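Local coordinates for protein NADPH Quinone Oxidoreductase (Streptococcus mutans, PDB 4F8Y) that probably catalyses the NADPH-dependent reduction of quinones such as menadione, using a bound flavin-adenine dinucleotide, at residues 12-15 with 16-19. Sequence-based numbering, arbitrary orientation.
Sequences PTSF and NAEI. With FAD (flavin-adenine dinucleotide), chain E.
A single oxygen of the FAD pyrophosphate, O1P, is held twice by one residue, Asn16 N at 2.8 Å and Asn16 ND2 at 2.9 Å, both nearly straight, just beside the cap in which Ser14 OG accepts from Ala17 N at 3.1 Å. This is the phosphate-binding loop of a flavodoxin-like fold, running from strand 2-7 into the first helix, 15-26, with Ser14 as N-cap. A chi1 of 62° turns the Ser14 hydroxyl back over the helix end, toward the amide it caps; OG is also hydrogen-bonded to Asn11 O.

Phe15 N donates to FAD O2A on the other phosphate, so the first two amides of the helix each serve one phosphate group. The helix amino end probably adds electrostatic stabilisation to the diphosphate. Thr127 OG1 is a second hydrogen-bond partner of Asn16 ND2 and helps fix the turn of the amide.

The first turn closes with Glu18 N bonded to Ser14 O, and Ile19 N to Phe15 O at 2.9 Å. Phe15, its CG anti to the backbone N (chi1 -173°), swings its ring between Ile19 and the adenine. CE2 rests on Ile19 CD1 at 3.9 Å, whereas CD1 approaches FAD C4A at 3.6 Å, obliquely rather than as a flat stack. Leu178 of helix 171-186 packs against Phe15, Glu18 and Ile19. Glu18 sends OE2 to Gln22 NE2, while its CG methylene lies 3.3 Å from FAD N6A.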
loop_
_atom_site.group_PDB
_atom_site.type_symbol
_atom_site.label_atom_id
_atom_site.label_comp_id
_atom_site.label_asym_id
_atom_site.label_seq_id
_atom_site.Cartn_x
_atom_site.Cartn_y
_atom_site.Cartn_z
ATOM N N PRO A 12 5.182 16.731 -10.822
ATOM C CA PRO A 12 6.544 16.883 -11.337
ATOM C C PRO A 12 7.267 18.030 -10.654
ATOM O O PRO A 12 8.491 18.098 -10.727
ATOM C CB PRO A 12 6.330 17.200 -12.823
ATOM C CG PRO A 12 4.908 16.829 -13.114
ATOM C CD PRO A 12 4.174 17.064 -11.840
ATOM N N THR A 13 6.523 18.917 -9.998
ATOM C CA THR A 13 7.136 20.022 -9.254
ATOM C C THR A 13 7.064 19.832 -7.724
ATOM O O THR A 13 7.213 20.785 -6.954
ATOM C CB THR A 13 6.588 21.412 -9.715
ATOM O OG1 THR A 13 5.182 21.516 -9.457
ATOM C CG2 THR A 13 6.828 21.599 -11.202
ATOM N N SER A 14 6.864 18.585 -7.297
ATOM C CA SER A 14 6.784 18.250 -5.879
ATOM C C SER A 14 8.163 18.254 -5.223
ATOM O O SER A 14 9.190 18.243 -5.907
ATOM C CB SER A 14 6.136 16.876 -5.686
ATOM O OG SER A 14 6.910 15.856 -6.303
ATOM N N PHE A 15 8.177 18.275 -3.895
ATOM C CA PHE A 15 9.413 18.137 -3.148
ATOM C C PHE A 15 10.056 16.798 -3.504
ATOM O O PHE A 15 11.270 16.722 -3.706
ATOM C CB PHE A 15 9.147 18.229 -1.646
ATOM C CG PHE A 15 10.396 18.251 -0.806
ATOM C CD1 PHE A 15 11.268 19.326 -0.860
ATOM C CD2 PHE A 15 10.694 17.194 0.045
ATOM C CE1 PHE A 15 12.406 19.341 -0.095
ATOM C CE2 PHE A 15 11.835 17.209 0.820
ATOM C CZ PHE A 15 12.691 18.282 0.745
ATOM N N ASN A 16 9.235 15.751 -3.600
ATOM C CA ASN A 16 9.728 14.422 -3.975
ATOM C C ASN A 16 10.469 14.444 -5.299
ATOM O O ASN A 16 11.488 13.777 -5.455
ATOM C CB ASN A 16 8.594 13.395 -4.020
ATOM C CG ASN A 16 8.401 12.686 -2.697
ATOM O OD1 ASN A 16 8.781 11.529 -2.543
ATOM N ND2 ASN A 16 7.839 13.386 -1.728
ATOM N N ALA A 17 9.947 15.213 -6.250
ATOM C CA ALA A 17 10.625 15.430 -7.531
ATOM C C ALA A 17 12.012 16.060 -7.343
ATOM O O ALA A 17 12.948 15.760 -8.090
ATOM C CB ALA A 17 9.769 16.297 -8.446
ATOM N N GLU A 18 12.134 16.935 -6.346
ATOM C CA GLU A 18 13.414 17.560 -6.027
ATOM C C GLU A 18 14.388 16.547 -5.409
ATOM O O GLU A 18 15.594 16.599 -5.664
ATOM C CB GLU A 18 13.216 18.765 -5.098
ATOM C CG GLU A 18 14.506 19.492 -4.752
ATOM C CD GLU A 18 15.206 20.055 -5.969
ATOM O OE1 GLU A 18 14.504 20.468 -6.913
ATOM O OE2 GLU A 18 16.455 20.094 -5.981
ATOM N N ILE A 19 13.861 15.632 -4.597
ATOM C CA ILE A 19 14.654 14.539 -4.044
ATOM C C ILE A 19 15.189 13.637 -5.152
ATOM O O ILE A 19 16.364 13.266 -5.139
ATOM C CB ILE A 19 13.834 13.689 -3.071
ATOM C CG1 ILE A 19 13.489 14.499 -1.823
ATOM C CG2 ILE A 19 14.586 12.415 -2.713
ATOM C CD1 ILE A 19 12.428 13.850 -0.966
HETATM P PA FAD E . 4.953 19.031 -1.637
HETATM O O1A FAD E . 3.398 19.427 -1.275
HETATM O O2A FAD E . 5.102 18.874 -3.081
HETATM O O5B FAD E . 5.968 20.182 -1.079
HETATM C C5B FAD E . 6.112 20.329 0.308
HETATM C C4B FAD E . 6.886 21.576 0.703
HETATM O O4B FAD E . 8.271 21.661 0.228
HETATM C C3B FAD E . 6.277 22.949 0.202
HETATM O O3B FAD E . 6.040 23.971 1.125
HETATM C C2B FAD E . 7.107 23.248 -1.032
HETATM O O2B FAD E . 6.958 24.508 -1.628
HETATM C C1B FAD E . 8.431 22.825 -0.531
HETATM N N9A FAD E . 9.470 22.660 -1.544
HETATM C C8A FAD E . 9.331 22.234 -2.802
HETATM N N7A FAD E . 10.585 22.214 -3.389
HETATM C C5A FAD E . 11.497 22.638 -2.450
HETATM C C6A FAD E . 12.859 22.807 -2.493
HETATM N N6A FAD E . 13.589 22.514 -3.717
HETATM N N1A FAD E . 13.517 23.248 -1.414
HETATM C C2A FAD E . 12.844 23.529 -0.271
HETATM N N3A FAD E . 11.494 23.360 -0.232
HETATM C C4A FAD E . 10.831 22.915 -1.318
HETATM N N1 FAD E . 1.906 12.249 6.170
HETATM C C2 FAD E . 1.831 11.781 7.632
HETATM O O2 FAD E . 2.992 11.942 8.378
HETATM N N3 FAD E . 1.213 10.361 7.728
HETATM C C4 FAD E . -0.018 9.929 6.821
HETATM O O4 FAD E . -0.164 8.553 6.708
HETATM C C4X FAD E . -0.055 10.639 5.449
HETATM N N5 FAD E . -1.085 10.341 4.459
HETATM C C5X FAD E . -1.268 11.163 3.279
HETATM C C6 FAD E . -2.233 10.737 2.332
HETATM C C7 FAD E . -2.432 11.475 1.200
HETATM C C7M FAD E . -3.460 11.013 0.170
HETATM C C8 FAD E . -1.714 12.602 0.994
HETATM C C8M FAD E . -1.931 13.427 -0.271
HETATM C C9 FAD E . -0.784 13.011 1.913
HETATM C C9A FAD E . -0.574 12.255 3.086
HETATM N N10 FAD E . 0.422 12.707 4.032
HETATM C C10 FAD E . 0.723 11.963 5.262
HETATM C "C1'" FAD E . 1.288 13.818 3.696
HETATM C "C2'" FAD E . 2.499 13.508 2.817
HETATM O "O2'" FAD E . 3.356 12.493 3.281
HETATM C "C3'" FAD E . 3.213 14.769 2.376
HETATM O "O3'" FAD E . 2.378 15.676 1.717
HETATM C "C4'" FAD E . 4.444 14.424 1.560
HETATM O "O4'" FAD E . 5.230 13.414 2.107
HETATM C "C5'" FAD E . 5.277 15.629 1.191
HETATM O "O5'" FAD E . 6.048 15.406 0.059
HETATM P P FAD E . 5.511 16.138 -1.305
HETATM O O1P FAD E . 6.617 15.892 -2.499
HETATM O O2P FAD E . 4.195 15.615 -1.665
HETATM O O3P FAD E . 5.374 17.695 -0.776
#